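Local coordinates for periplasmic binding protein (Mycobacterium smegmatis, PDB 4MDY), which probably captures an iron complex outside the cytoplasmic membrane and delivers it to an ABC transporter for uptake, at residues A[14-17]-A[22-25]; A[25-30]-A[118-123]. All blocks are in the same frame, centred on the assembly; numbering follows the deposited sequence.

Contact 1: residues A[14-17]-A[22-25]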
# COMPACT_ATOMS: atom_id res chain seq x y z
N SER A 14 -3.60 2.86 -30.06
CA SER A 14 -2.74 2.27 -29.04
C SER A 14 -2.30 3.30 -28.01
O SER A 14 -2.42 4.51 -28.24
CB SER A 14 -1.51 1.61 -29.67
OG SER A 14 -0.53 2.58 -30.02
N VAL A 15 -1.81 2.80 -26.89
CA VAL A 15 -1.26 3.63 -25.81
C VAL A 15 0.18 3.19 -25.55
O VAL A 15 0.50 2.00 -25.56
CB VAL A 15 -2.09 3.51 -24.51
CG1 VAL A 15 -1.34 4.08 -23.32
CG2 VAL A 15 -3.41 4.23 -24.69
N THR A 16 1.04 4.17 -25.30
CA THR A 16 2.43 3.89 -24.96
C THR A 16 2.73 4.46 -23.58
O THR A 16 2.47 5.62 -23.32
CB THR A 16 3.37 4.46 -26.03
OG1 THR A 16 3.15 3.77 -27.26
CG2 THR A 16 4.83 4.32 -25.61
N VAL A 17 3.25 3.62 -22.69
CA VAL A 17 3.65 4.08 -21.36
C VAL A 17 5.16 4.00 -21.20
O VAL A 17 5.80 3.13 -21.77
CB VAL A 17 2.95 3.33 -20.20
CG1 VAL A 17 1.45 3.55 -20.26
CG2 VAL A 17 3.28 1.84 -20.21
N GLY A 22 12.15 1.40 -20.33
CA GLY A 22 11.83 1.95 -21.64
C GLY A 22 10.34 2.15 -21.81
O GLY A 22 9.65 2.57 -20.88
N ASP A 23 9.85 1.84 -23.01
CA ASP A 23 8.47 2.08 -23.39
C ASP A 23 7.74 0.76 -23.57
O ASP A 23 8.32 -0.22 -24.01
CB ASP A 23 8.42 2.85 -24.71
CG ASP A 23 8.89 4.30 -24.57
OD1 ASP A 23 9.26 4.73 -23.46
OD2 ASP A 23 8.87 5.01 -25.60
N THR A 24 6.45 0.75 -23.23
CA THR A 24 5.57 -0.37 -23.52
C THR A 24 4.37 0.14 -24.31
O THR A 24 3.73 1.11 -23.90
CB THR A 24 5.10 -1.08 -22.23
OG1 THR A 24 6.20 -1.77 -21.63
CG2 THR A 24 3.99 -2.08 -22.54
N THR A 25 4.09 -0.49 -25.45
CA THR A 25 2.93 -0.15 -26.24
C THR A 25 1.84 -1.20 -26.04
O THR A 25 2.09 -2.41 -26.17
CB THR A 25 3.28 0.01 -27.74
OG1 THR A 25 4.23 1.06 -27.88
CG2 THR A 25 2.04 0.35 -28.56

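Contact 2: residues A[25-30]-A[118-123]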
# COMPACT_ATOMS: atom_id res chain seq x y z
N THR A 25 4.09 -0.49 -25.45
CA THR A 25 2.93 -0.15 -26.24
C THR A 25 1.84 -1.20 -26.04
O THR A 25 2.09 -2.41 -26.17
CB THR A 25 3.28 0.01 -27.74
OG1 THR A 25 4.23 1.06 -27.88
CG2 THR A 25 2.04 0.35 -28.56
N ILE A 26 0.65 -0.72 -25.71
CA ILE A 26 -0.52 -1.55 -25.51
C ILE A 26 -1.47 -1.27 -26.68
O ILE A 26 -1.99 -0.15 -26.80
CB ILE A 26 -1.20 -1.27 -24.15
CG1 ILE A 26 -0.18 -1.38 -22.99
CG2 ILE A 26 -2.35 -2.24 -23.92
CD1 ILE A 26 0.44 -0.06 -22.56
N PRO A 27 -1.68 -2.26 -27.56
CA PRO A 27 -2.47 -2.02 -28.78
C PRO A 27 -3.93 -1.59 -28.56
O PRO A 27 -4.47 -0.82 -29.36
CB PRO A 27 -2.41 -3.37 -29.51
CG PRO A 27 -1.18 -4.02 -29.01
CD PRO A 27 -1.03 -3.58 -27.58
N GLY A 28 -4.56 -2.09 -27.50
CA GLY A 28 -5.93 -1.71 -27.18
C GLY A 28 -6.27 -2.13 -25.76
O GLY A 28 -5.42 -2.69 -25.07
N PRO A 29 -7.51 -1.85 -25.31
CA PRO A 29 -7.94 -2.27 -23.98
C PRO A 29 -7.72 -3.76 -23.73
O PRO A 29 -8.21 -4.59 -24.50
CB PRO A 29 -9.43 -1.93 -23.98
CG PRO A 29 -9.53 -0.76 -24.91
CD PRO A 29 -8.54 -1.07 -26.00
N PRO A 30 -6.96 -4.11 -22.68
CA PRO A 30 -6.53 -5.48 -22.50
C PRO A 30 -7.63 -6.38 -21.95
O PRO A 30 -8.38 -5.97 -21.07
CB PRO A 30 -5.38 -5.35 -21.50
CG PRO A 30 -5.73 -4.14 -20.70
CD PRO A 30 -6.34 -3.20 -21.70
N ILE A 118 6.18 -12.37 -23.36
CA ILE A 118 4.84 -12.94 -23.17
C ILE A 118 3.77 -11.93 -23.58
O ILE A 118 2.86 -12.26 -24.35
CB ILE A 118 4.63 -13.37 -21.70
CG1 ILE A 118 5.72 -14.35 -21.28
CG2 ILE A 118 3.25 -14.00 -21.52
CD1 ILE A 118 5.81 -14.58 -19.78
N ALA A 119 3.88 -10.72 -23.05
CA ALA A 119 2.92 -9.67 -23.36
C ALA A 119 3.48 -8.31 -22.98
O ALA A 119 4.46 -8.23 -22.23
CB ALA A 119 1.60 -9.92 -22.63
N PRO A 120 2.86 -7.24 -23.48
CA PRO A 120 3.21 -5.91 -23.00
C PRO A 120 3.22 -5.87 -21.48
O PRO A 120 2.28 -6.33 -20.83
CB PRO A 120 2.10 -5.04 -23.57
CG PRO A 120 1.72 -5.72 -24.84
CD PRO A 120 1.85 -7.19 -24.56
N THR A 121 4.31 -5.34 -20.92
CA THR A 121 4.56 -5.41 -19.49
C THR A 121 4.78 -4.00 -18.97
O THR A 121 5.57 -3.23 -19.53
CB THR A 121 5.78 -6.31 -19.21
OG1 THR A 121 5.46 -7.66 -19.59
CG2 THR A 121 6.18 -6.28 -17.75
N VAL A 122 4.07 -3.66 -17.90
CA VAL A 122 4.16 -2.34 -17.27
C VAL A 122 5.05 -2.45 -16.04
O VAL A 122 4.71 -3.15 -15.08
CB VAL A 122 2.77 -1.80 -16.84
CG1 VAL A 122 2.89 -0.37 -16.33
CG2 VAL A 122 1.77 -1.88 -17.99
N ALA A 123 6.18 -1.74 -16.08
CA ALA A 123 7.15 -1.73 -15.00
C ALA A 123 7.03 -0.50 -14.12
O ALA A 123 6.32 0.47 -14.45
CB ALA A 123 8.57 -1.80 -15.57

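Contact 1: residues A[14-17]-A[22-25]
Thr-16 and Val-17 pair with Thr-25 and Thr-24 on the neighbouring antiparallel strands 15-19 and 22-26, near the start of the chain and about 25 Å from its centre (centre to centre). Val-17 and Thr-24 form the hydrogen-bonded pair. Val-17 N donates to Thr-24 O at 2.8 Å, and Thr-24 N returns the bond to Val-17 O at 2.9 Å. Thr-24 O also receives a CA-H contact from Thr-16, whose CA lies 3.2 Å away. The two strands make a β-hairpin, a two-stranded sheet of their own, with a tight two-residue connection.

Thr-16 and Thr-25 are the next, non-hydrogen-bonded pair, and here the side chains supply the polar link: OG1 of Thr-16 and OG1 of Thr-25 are hydrogen-bonded at 3.0 Å. In both, OG1 stands beside the backbone N (chi1 -66° and -61°) and CG2 opposite that N. CG2 of Thr-25 lies 3.7 Å from OG of Ser-14, itself bonded to Asp-11 O, while CG2 of Thr-16 meets CB of Asp-23 at 4.0 Å. The Asp-23 carboxylate forms a salt bridge with Arg-18.

On the other, buried face, Val-17 and Thr-24 run side by side, CG2 of Val-17 being 4.0 Å from CB of Thr-24. Val-17 continues onto Ile-140 and Gln-143 of helix 134-144, and Thr-24 OG1 is hydrogen-bonded to Thr-121 O, His-19 NE2 and Tyr-112 OH.

Contact 2: residues A[25-30]-A[118-123]
Pro-120 packs its ring against the carbonyl oxygen of Thr-25 and the side chains of Ile-26 and Pro-27, where the N-terminal hairpin runs out into a proline-rich loop. The contact is small, burying 126 Å² over both sides, and no hydrogen bond crosses it; the ring carbons of one proline carry it.

The Pro-120 side chain sets out toward residues 25-30. Its CB lies 3.7 Å from Thr-25 O and, in a looser apolar contact, 4.4 Å from CG1 of Ile-26. One bond further on, CG is the atom that comes nearest: it sits 3.6 Å from the same carbonyl, Thr-25 O, and 4.4 Å from CD of Pro-27. Two successive ring carbons thus rest on one peptide oxygen, with Ile-26 CG1 and Pro-27 CD beside that oxygen rather than behind it. CD closes the ring onto Pro-120 N and stands farther from Thr-25 O than CB and CG do. The CB of Thr-25 points away from residues 118-123, and the residue meets Pro-120 through its backbone.

On the far side of Pro-120 the chain is bridged by a local bond. With its hydroxyl beside its own backbone N (chi1 -66°), Thr-121 donates from OG1 to Ala-119 O at 2.9 Å, approaching from 31° outside the carbonyl plane. This bond spans the proline at the entry to strand 121-123.

Strand 121-123 is an outer strand of the parallel sheet 33-35, 99-102, 121-123; Pro-120, through its carbonyl oxygen, and Val-122 are backbone hydrogen-bonded to Ile-100 of the central strand. Ile-26 packs on Leu-99 of that strand and on Ala-144 of helix 134-144, while the Thr-121 side chain turns to Tyr-112, Leu-115 and Ser-116 of helix 109-116.

In the fold
Contact 1 and contact 2 share Thr-25 and strand 22-26, and their centres are 7 Å apart. The first builds the hairpin; the second lays it against the entry to strand 121-123, an outer strand of the parallel sheet. Thr-24 joins the two directly: the bond from its OG1 to Thr-121 O is short, 2.6 Å, and its CG2 packs 3.7 Å from CB of Pro-120. The hairpin pairing itself runs on into 25-30 through Val-15 O and Ile-26 N, 2.7 Å apart. Both contacts lie on the same side of the chain's centre, in the N-terminal lobe; solute-binding proteins of this kind hold their ligand between two lobes.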